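Local structure of coiled-coil quantitatively-enriched protein 1 (Schizosaccharomyces pombe, 7CUJ) at residues 64-69 and 95-100; 100-105 and 280-285. The protein links telomeres to a component of the meiotic centrosome as a molecular adaptor, and is required for telomere clustering in meiosis, telomere length regulation and chromosome segregation. One frame throughout, in Å; residues are numbered along the deposited sequence.

Contacts 1 and 2 are both buried and lie in the same alpha/beta domain, one part of a longer protein, with centres about 12 Å apart. Asn-100, which takes part only in contact 1, is where its loop runs on toward helix 102-112, which carries contact 2. Contact 1 (64-69 with 95-100) brings together the two ends of the long connection between helices 47-65 and 102-112; its chemistry is aromatic, joined by contacts of Ser-68 with Tyr-97 and of Pro-67 with Asn-100. Contact 2 (100-105 with 280-285) joins helices 102-112 and 275-294, far apart in sequence, through a small aliphatic patch and two hydroxyls bonded to outside carbonyls. Phe-104 and Ser-101 touch His-66, so the start of helix 102-112 adjoins contact 1 as well.

Contact 1 (64-69 and 95-100); sequences AKHPSL and SSYAEN
The Tyr-97 ring overlaps the imidazole of His-66 in an offset edge-to-face pair, the edge of the tyrosine turned toward the histidine face, with centroids 5.6 Å apart and planes at 64°. With its CG anti to the backbone N (chi1 -153°), His-66 reaches across to the loop, and the edge of its ring also meets the tyrosine backbone: CE1 lies 3.1 Å from Tyr-97 O, near the ring plane, and 3.6 Å from Tyr-97 CB. That carbonyl oxygen accepts the backbone N-H of Asn-100. Ser-68 meets the edge of the tyrosine ring, its OG in the ring plane beside the CD2-CE2 bond, 3.2 Å from Tyr-97 CD2. The pairing closes the long connection between helices 47-65 and 102-112 of this domain, whose parallel sheet is flanked by helices: His-66 is where the chain leaves the first helix, and Asn-100 stands shortly before the second. Pro-67 places its CG 4.0 Å from Asn-100 CB, an ordinary van der Waals contact. Phe-104 adds another edge-to-face partner for His-66, helix 129-141 reaches Tyr-97 through Phe-130, and Leu-21, Gln-22 and Met-25 of helix 20-32 pack on Pro-67.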
ATOM      1  N   ALA A  64       2.208  -5.737 -21.275  1.00 19.32           N
ATOM      2  CA  ALA A  64       3.212  -5.826 -22.322  1.00 19.86           C
ATOM      3  C   ALA A  64       2.705  -6.680 -23.483  1.00 21.18           C
ATOM      4  O   ALA A  64       3.156  -6.514 -24.613  1.00 22.86           O
ATOM      5  CB  ALA A  64       4.504  -6.368 -21.758  1.00 18.60           C
ATOM      6  N   LYS A  65       1.779  -7.603 -23.199  1.00 21.85           N
ATOM      7  CA  LYS A  65       1.161  -8.402 -24.249  1.00 23.06           C
ATOM      8  C   LYS A  65       0.171  -7.528 -25.011  1.00 24.06           C
ATOM      9  O   LYS A  65       0.367  -7.261 -26.195  1.00 25.88           O
ATOM     10  CB  LYS A  65       0.486  -9.650 -23.676  1.00 22.67           C
ATOM     11  CG  LYS A  65       1.437 -10.752 -23.240  1.00 23.74           C
ATOM     12  CD  LYS A  65       0.734 -11.903 -22.551  1.00 25.61           C
ATOM     13  CE  LYS A  65       1.516 -12.421 -21.360  1.00 25.16           C
ATOM     14  NZ  LYS A  65       0.790 -13.504 -20.654  1.00 25.60           N
ATOM     15  N   HIS A  66      -0.875  -7.072 -24.313  1.00 24.57           N
ATOM     16  CA  HIS A  66      -1.821  -6.121 -24.876  1.00 26.22           C
ATOM     17  C   HIS A  66      -2.615  -5.456 -23.758  1.00 26.27           C
ATOM     18  O   HIS A  66      -3.131  -6.141 -22.880  1.00 27.09           O
ATOM     19  CB  HIS A  66      -2.763  -6.812 -25.869  1.00 28.05           C
ATOM     20  CG  HIS A  66      -3.295  -5.888 -26.909  1.00 30.01           C
ATOM     21  ND1 HIS A  66      -2.835  -5.908 -28.208  1.00 31.78           N
ATOM     22  CD2 HIS A  66      -4.221  -4.907 -26.852  1.00 30.98           C
ATOM     23  CE1 HIS A  66      -3.469  -4.993 -28.912  1.00 33.75           C
ATOM     24  NE2 HIS A  66      -4.322  -4.362 -28.100  1.00 32.86           N
ATOM     25  N   PRO A  67      -2.750  -4.110 -23.760  1.00 26.53           N
ATOM     26  CA  PRO A  67      -3.525  -3.416 -22.728  1.00 27.14           C
ATOM     27  C   PRO A  67      -5.001  -3.808 -22.682  1.00 29.45           C
ATOM     28  O   PRO A  67      -5.641  -3.684 -21.639  1.00 31.01           O
ATOM     29  CB  PRO A  67      -3.348  -1.927 -23.072  1.00 27.60           C
ATOM     30  CG  PRO A  67      -2.929  -1.911 -24.530  1.00 28.25           C
ATOM     31  CD  PRO A  67      -2.137  -3.185 -24.729  1.00 26.68           C
ATOM     32  N   SER A  68      -5.527  -4.311 -23.808  1.00 31.57           N
ATOM     33  CA  SER A  68      -6.941  -4.632 -23.922  1.00 33.92           C
ATOM     34  C   SER A  68      -7.288  -5.922 -23.176  1.00 33.28           C
ATOM     35  O   SER A  68      -8.449  -6.318 -23.147  1.00 35.45           O
ATOM     36  CB  SER A  68      -7.391  -4.665 -25.360  1.00 36.66           C
ATOM     37  OG  SER A  68      -6.851  -5.793 -26.028  1.00 37.46           O
ATOM     38  N   LEU A  69      -6.285  -6.556 -22.552  1.00 31.17           N
ATOM     39  CA  LEU A  69      -6.539  -7.620 -21.592  1.00 31.58           C
ATOM     40  C   LEU A  69      -7.276  -7.064 -20.368  1.00 32.82           C
ATOM     41  O   LEU A  69      -7.758  -7.838 -19.542  1.00 34.95           O
ATOM     42  CB  LEU A  69      -5.224  -8.301 -21.180  1.00 29.41           C
ATOM     43  CG  LEU A  69      -4.524  -9.170 -22.229  1.00 29.41           C
ATOM     44  CD1 LEU A  69      -3.291  -9.839 -21.643  1.00 27.96           C
ATOM     45  CD2 LEU A  69      -5.459 -10.223 -22.808  1.00 31.63           C
ATOM     46  N   SER A  95      -9.410  -6.008 -35.025  1.00 80.66           N
ATOM     47  CA  SER A  95      -8.980  -4.868 -35.827  1.00 84.63           C
ATOM     48  C   SER A  95      -9.136  -3.549 -35.067  1.00 86.05           C
ATOM     49  O   SER A  95      -8.878  -2.482 -35.622  1.00 89.22           O
ATOM     50  CB  SER A  95      -9.611  -4.832 -37.210  1.00 88.01           C
ATOM     51  OG  SER A  95     -10.888  -4.211 -37.183  1.00 90.44           O
ATOM     52  N   SER A  96      -9.543  -3.637 -33.794  1.00 84.27           N
ATOM     53  CA  SER A  96      -9.512  -2.504 -32.882  1.00 82.69           C
ATOM     54  C   SER A  96      -8.123  -2.370 -32.264  1.00 80.62           C
ATOM     55  O   SER A  96      -7.782  -1.321 -31.721  1.00 81.70           O
ATOM     56  CB  SER A  96     -10.546  -2.653 -31.794  1.00 80.04           C
ATOM     57  OG  SER A  96     -11.814  -2.181 -32.220  1.00 82.84           O
ATOM     58  N   TYR A  97      -7.322  -3.435 -32.389  1.00 79.02           N
ATOM     59  CA  TYR A  97      -6.300  -3.764 -31.407  1.00 74.02           C
ATOM     60  C   TYR A  97      -4.943  -3.144 -31.738  1.00 74.22           C
ATOM     61  O   TYR A  97      -4.232  -2.715 -30.831  1.00 78.04           O
ATOM     62  CB  TYR A  97      -6.266  -5.278 -31.178  1.00 70.93           C
ATOM     63  CG  TYR A  97      -7.519  -5.817 -30.531  1.00 69.96           C
ATOM     64  CD1 TYR A  97      -8.660  -6.073 -31.276  1.00 72.83           C
ATOM     65  CD2 TYR A  97      -7.575  -6.050 -29.165  1.00 67.42           C
ATOM     66  CE1 TYR A  97      -9.818  -6.553 -30.686  1.00 74.34           C
ATOM     67  CE2 TYR A  97      -8.724  -6.532 -28.558  1.00 67.77           C
ATOM     68  CZ  TYR A  97      -9.851  -6.785 -29.321  1.00 71.28           C
ATOM     69  OH  TYR A  97     -10.986  -7.259 -28.727  1.00 71.58           O
ATOM     70  N   ALA A  98      -4.591  -3.083 -33.028  1.00 72.45           N
ATOM     71  CA  ALA A  98      -3.269  -2.636 -33.449  1.00 70.40           C
ATOM     72  C   ALA A  98      -3.040  -1.160 -33.121  1.00 69.95           C
ATOM     73  O   ALA A  98      -1.944  -0.643 -33.329  1.00 69.55           O
ATOM     74  CB  ALA A  98      -3.084  -2.907 -34.921  1.00 72.25           C
ATOM     75  N   GLU A  99      -4.078  -0.496 -32.599  1.00 72.80           N
ATOM     76  CA  GLU A  99      -4.032   0.915 -32.245  1.00 77.26           C
ATOM     77  C   GLU A  99      -3.034   1.145 -31.109  1.00 73.58           C
ATOM     78  O   GLU A  99      -2.323   2.149 -31.103  1.00 76.56           O
ATOM     79  CB  GLU A  99      -5.433   1.392 -31.856  1.00 83.62           C
ATOM     80  CG  GLU A  99      -5.509   2.864 -31.488  1.00 90.24           C
ATOM     81  CD  GLU A  99      -6.917   3.416 -31.332  1.00 97.70           C
ATOM     82  OE1 GLU A  99      -7.828   2.635 -30.983  1.00103.22           O
ATOM     83  OE2 GLU A  99      -7.100   4.627 -31.569  1.00103.42           O
ATOM     84  N   ASN A 100      -2.983   0.202 -30.158  1.00 66.63           N
ATOM     85  CA  ASN A 100      -2.243   0.401 -28.921  1.00 59.76           C
ATOM     86  C   ASN A 100      -1.144  -0.646 -28.742  1.00 51.94           C
ATOM     87  O   ASN A 100      -0.540  -0.723 -27.673  1.00 47.31           O
ATOM     88  CB  ASN A 100      -3.177   0.452 -27.707  1.00 62.69           C
ATOM     89  CG  ASN A 100      -3.904   1.773 -27.571  1.00 64.64           C
ATOM     90  OD1 ASN A 100      -3.293   2.796 -27.269  1.00 66.17           O
ATOM     91  ND2 ASN A 100      -5.208   1.761 -27.787  1.00 67.60           N
TER

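Contact 2 (100-105 and 280-285); sequences NSSKFL and EKTRDI
Thr-282 and Leu-105 are brought together by their first torsions: chi1 of -52° sets the threonine CG2 anti to its backbone N and OG1 beside that N, while Leu-105 has its CG anti to the backbone N (chi1 178°). The methyl CG2 of Thr-282 is the main point of touch. It rests 3.8 Å from Leu-105 CG and as far from Leu-105 CD2, and the two side chains run slantwise past each other. Ser-102, one turn before Leu-105 on helix 102-112, presents its carbonyl to this methyl, with O 3.4 Å from Thr-282 CG2. The threonine thus sits over the first turn of helix 102-112, against both the carbonyl of Ser-102 and the branched end of Leu-105.

Ser-102 OG and Thr-282 OG1 lie 3.5 Å apart, and each is hydrogen-bonded elsewhere. Thr-282 OG1 bonds to Ile-278 O one turn earlier in its own helix, and Ser-102 OG to Pro-17 O, just past strand 11-16; both polar ends are therefore satisfied though buried. At the helix start, Ser-101 is the N-cap: its OG takes weak bonds from Phe-104 N (3.3 Å, nearly straight at 168°) and, more bent, from Lys-103 N. From helix 275-294, the exposed Arg-283 swings its end toward helix 102-112, where its NE makes a long, weak ion pair with Glu-109 OE2.

Ser-102 also touches Leu-16 and His-213 on the neighbouring strands 11-16 and 208-213, and Ile-285 rests on Ile-14. The arrangement is helix-on-helix packing beside strand 11-16, one of the two edge strands of the six-stranded parallel sheet of an alpha/beta domain, with the late helix 275-294 laid against the capped start of helix 102-112.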
ATOM      1  N   ASN A 100      -2.983   0.202 -30.158  1.00 66.63           N
ATOM      2  CA  ASN A 100      -2.243   0.401 -28.921  1.00 59.76           C
ATOM      3  C   ASN A 100      -1.144  -0.646 -28.742  1.00 51.94           C
ATOM      4  O   ASN A 100      -0.540  -0.723 -27.673  1.00 47.31           O
ATOM      5  CB  ASN A 100      -3.177   0.452 -27.707  1.00 62.69           C
ATOM      6  CG  ASN A 100      -3.904   1.773 -27.571  1.00 64.64           C
ATOM      7  OD1 ASN A 100      -3.293   2.796 -27.269  1.00 66.17           O
ATOM      8  ND2 ASN A 100      -5.208   1.761 -27.787  1.00 67.60           N
ATOM      9  N   SER A 101      -0.876  -1.442 -29.785  1.00 49.65           N
ATOM     10  CA  SER A 101       0.174  -2.448 -29.713  1.00 44.66           C
ATOM     11  C   SER A 101       1.144  -2.309 -30.883  1.00 42.82           C
ATOM     12  O   SER A 101       0.771  -2.522 -32.034  1.00 45.98           O
ATOM     13  CB  SER A 101      -0.388  -3.844 -29.633  1.00 42.92           C
ATOM     14  OG  SER A 101       0.656  -4.807 -29.631  1.00 39.53           O
ATOM     15  N   SER A 102       2.394  -1.964 -30.557  1.00 40.03           N
ATOM     16  CA  SER A 102       3.491  -1.922 -31.510  1.00 39.72           C
ATOM     17  C   SER A 102       3.773  -3.319 -32.051  1.00 37.23           C
ATOM     18  O   SER A 102       4.382  -3.458 -33.106  1.00 38.93           O
ATOM     19  CB  SER A 102       4.731  -1.362 -30.869  1.00 39.96           C
ATOM     20  OG  SER A 102       4.748   0.053 -30.944  1.00 45.12           O
ATOM     21  N   LYS A 103       3.352  -4.344 -31.302  1.00 34.92           N
ATOM     22  CA  LYS A 103       3.628  -5.725 -31.661  1.00 34.64           C
ATOM     23  C   LYS A 103       2.721  -6.158 -32.812  1.00 37.32           C
ATOM     24  O   LYS A 103       3.191  -6.741 -33.786  1.00 37.80           O
ATOM     25  CB  LYS A 103       3.493  -6.632 -30.437  1.00 30.89           C
ATOM     26  CG  LYS A 103       4.623  -6.504 -29.429  1.00 28.61           C
ATOM     27  CD  LYS A 103       4.511  -7.458 -28.267  1.00 28.25           C
ATOM     28  CE  LYS A 103       5.711  -7.373 -27.349  1.00 26.80           C
ATOM     29  NZ  LYS A 103       5.555  -8.258 -26.172  1.00 26.28           N
ATOM     30  N   PHE A 104       1.421  -5.865 -32.682  1.00 39.02           N
ATOM     31  CA  PHE A 104       0.448  -6.133 -33.728  1.00 40.48           C
ATOM     32  C   PHE A 104       0.843  -5.394 -35.006  1.00 43.57           C
ATOM     33  O   PHE A 104       0.853  -5.988 -36.085  1.00 45.63           O
ATOM     34  CB  PHE A 104      -0.961  -5.751 -33.265  1.00 40.75           C
ATOM     35  CG  PHE A 104      -1.727  -6.848 -32.570  1.00 39.77           C
ATOM     36  CD1 PHE A 104      -1.225  -7.456 -31.428  1.00 37.57           C
ATOM     37  CD2 PHE A 104      -2.965  -7.260 -33.045  1.00 41.74           C
ATOM     38  CE1 PHE A 104      -1.935  -8.462 -30.788  1.00 38.03           C
ATOM     39  CE2 PHE A 104      -3.676  -8.264 -32.402  1.00 42.01           C
ATOM     40  CZ  PHE A 104      -3.161  -8.863 -31.274  1.00 40.06           C
ATOM     41  N   LEU A 105       1.178  -4.103 -34.865  1.00 43.55           N
ATOM     42  CA  LEU A 105       1.541  -3.261 -35.995  1.00 45.66           C
ATOM     43  C   LEU A 105       2.806  -3.800 -36.660  1.00 44.84           C
ATOM     44  O   LEU A 105       2.893  -3.825 -37.887  1.00 46.41           O
ATOM     45  CB  LEU A 105       1.731  -1.813 -35.527  1.00 46.42           C
ATOM     46  CG  LEU A 105       2.166  -0.817 -36.606  1.00 48.77           C
ATOM     47  CD1 LEU A 105       1.154  -0.745 -37.741  1.00 50.41           C
ATOM     48  CD2 LEU A 105       2.390   0.564 -36.009  1.00 50.49           C
ATOM     49  N   GLU A 280       5.940   5.328 -37.113  1.00 68.35           N
ATOM     50  CA  GLU A 280       7.081   5.517 -37.996  1.00 71.21           C
ATOM     51  C   GLU A 280       8.180   4.518 -37.644  1.00 68.78           C
ATOM     52  O   GLU A 280       8.679   3.813 -38.520  1.00 69.37           O
ATOM     53  CB  GLU A 280       7.638   6.937 -37.872  1.00 74.62           C
ATOM     54  CG  GLU A 280       6.910   7.967 -38.713  1.00 79.14           C
ATOM     55  CD  GLU A 280       7.397   9.389 -38.487  1.00 84.71           C
ATOM     56  OE1 GLU A 280       7.883  10.006 -39.453  1.00 88.09           O
ATOM     57  OE2 GLU A 280       7.286   9.877 -37.342  1.00 85.47           O
ATOM     58  N   LYS A 281       8.541   4.476 -36.355  1.00 66.48           N
ATOM     59  CA  LYS A 281       9.620   3.636 -35.855  1.00 63.99           C
ATOM     60  C   LYS A 281       9.293   2.166 -36.105  1.00 60.00           C
ATOM     61  O   LYS A 281      10.166   1.407 -36.523  1.00 59.98           O
ATOM     62  CB  LYS A 281       9.856   3.889 -34.361  1.00 64.51           C
ATOM     63  CG  LYS A 281      10.496   5.225 -34.012  1.00 69.91           C
ATOM     64  CD  LYS A 281      10.320   5.601 -32.554  1.00 71.06           C
ATOM     65  CE  LYS A 281      10.758   7.018 -32.243  1.00 74.09           C
ATOM     66  NZ  LYS A 281      10.378   7.420 -30.868  1.00 73.43           N
ATOM     67  N   THR A 282       8.032   1.787 -35.855  1.00 56.87           N
ATOM     68  CA  THR A 282       7.581   0.405 -35.954  1.00 54.29           C
ATOM     69  C   THR A 282       7.695  -0.084 -37.397  1.00 55.29           C
ATOM     70  O   THR A 282       8.126  -1.210 -37.634  1.00 51.75           O
ATOM     71  CB  THR A 282       6.166   0.231 -35.386  1.00 52.76           C
ATOM     72  OG1 THR A 282       6.139   0.780 -34.067  1.00 51.07           O
ATOM     73  CG2 THR A 282       5.718  -1.214 -35.342  1.00 48.53           C
ATOM     74  N   ARG A 283       7.311   0.777 -38.347  1.00 58.25           N
ATOM     75  CA  ARG A 283       7.352   0.445 -39.761  1.00 61.25           C
ATOM     76  C   ARG A 283       8.798   0.300 -40.226  1.00 60.88           C
ATOM     77  O   ARG A 283       9.116  -0.633 -40.959  1.00 62.28           O
ATOM     78  CB  ARG A 283       6.596   1.493 -40.584  1.00 66.00           C
ATOM     79  CG  ARG A 283       5.086   1.339 -40.502  1.00 68.21           C
ATOM     80  CD  ARG A 283       4.306   2.520 -41.038  1.00 74.14           C
ATOM     81  NE  ARG A 283       2.883   2.290 -40.827  1.00 76.04           N
ATOM     82  CZ  ARG A 283       1.905   3.036 -41.327  1.00 80.36           C
ATOM     83  NH1 ARG A 283       2.182   4.083 -42.086  1.00 83.79           N
ATOM     84  NH2 ARG A 283       0.647   2.726 -41.068  1.00 81.14           N
ATOM     85  N   ASP A 284       9.661   1.221 -39.780  1.00 60.66           N
ATOM     86  CA  ASP A 284      11.067   1.228 -40.157  1.00 61.57           C
ATOM     87  C   ASP A 284      11.762  -0.021 -39.622  1.00 57.00           C
ATOM     88  O   ASP A 284      12.613  -0.592 -40.303  1.00 56.21           O
ATOM     89  CB  ASP A 284      11.757   2.530 -39.741  1.00 66.65           C
ATOM     90  CG  ASP A 284      11.444   3.706 -40.654  1.00 73.81           C
ATOM     91  OD1 ASP A 284      10.368   3.690 -41.293  1.00 77.14           O
ATOM     92  OD2 ASP A 284      12.280   4.631 -40.724  1.00 80.83           O
ATOM     93  N   ILE A 285      11.386  -0.443 -38.408  1.00 51.94           N
ATOM     94  CA  ILE A 285      11.915  -1.672 -37.837  1.00 48.37           C
ATOM     95  C   ILE A 285      11.404  -2.860 -38.651  1.00 48.81           C
ATOM     96  O   ILE A 285      12.162  -3.787 -38.928  1.00 48.28           O
ATOM     97  CB  ILE A 285      11.595  -1.794 -36.331  1.00 44.97           C
ATOM     98  CG1 ILE A 285      12.396  -0.787 -35.501  1.00 45.61           C
ATOM     99  CG2 ILE A 285      11.826  -3.215 -35.840  1.00 41.10           C
ATOM    100  CD1 ILE A 285      11.826  -0.526 -34.124  1.00 43.61           C
TER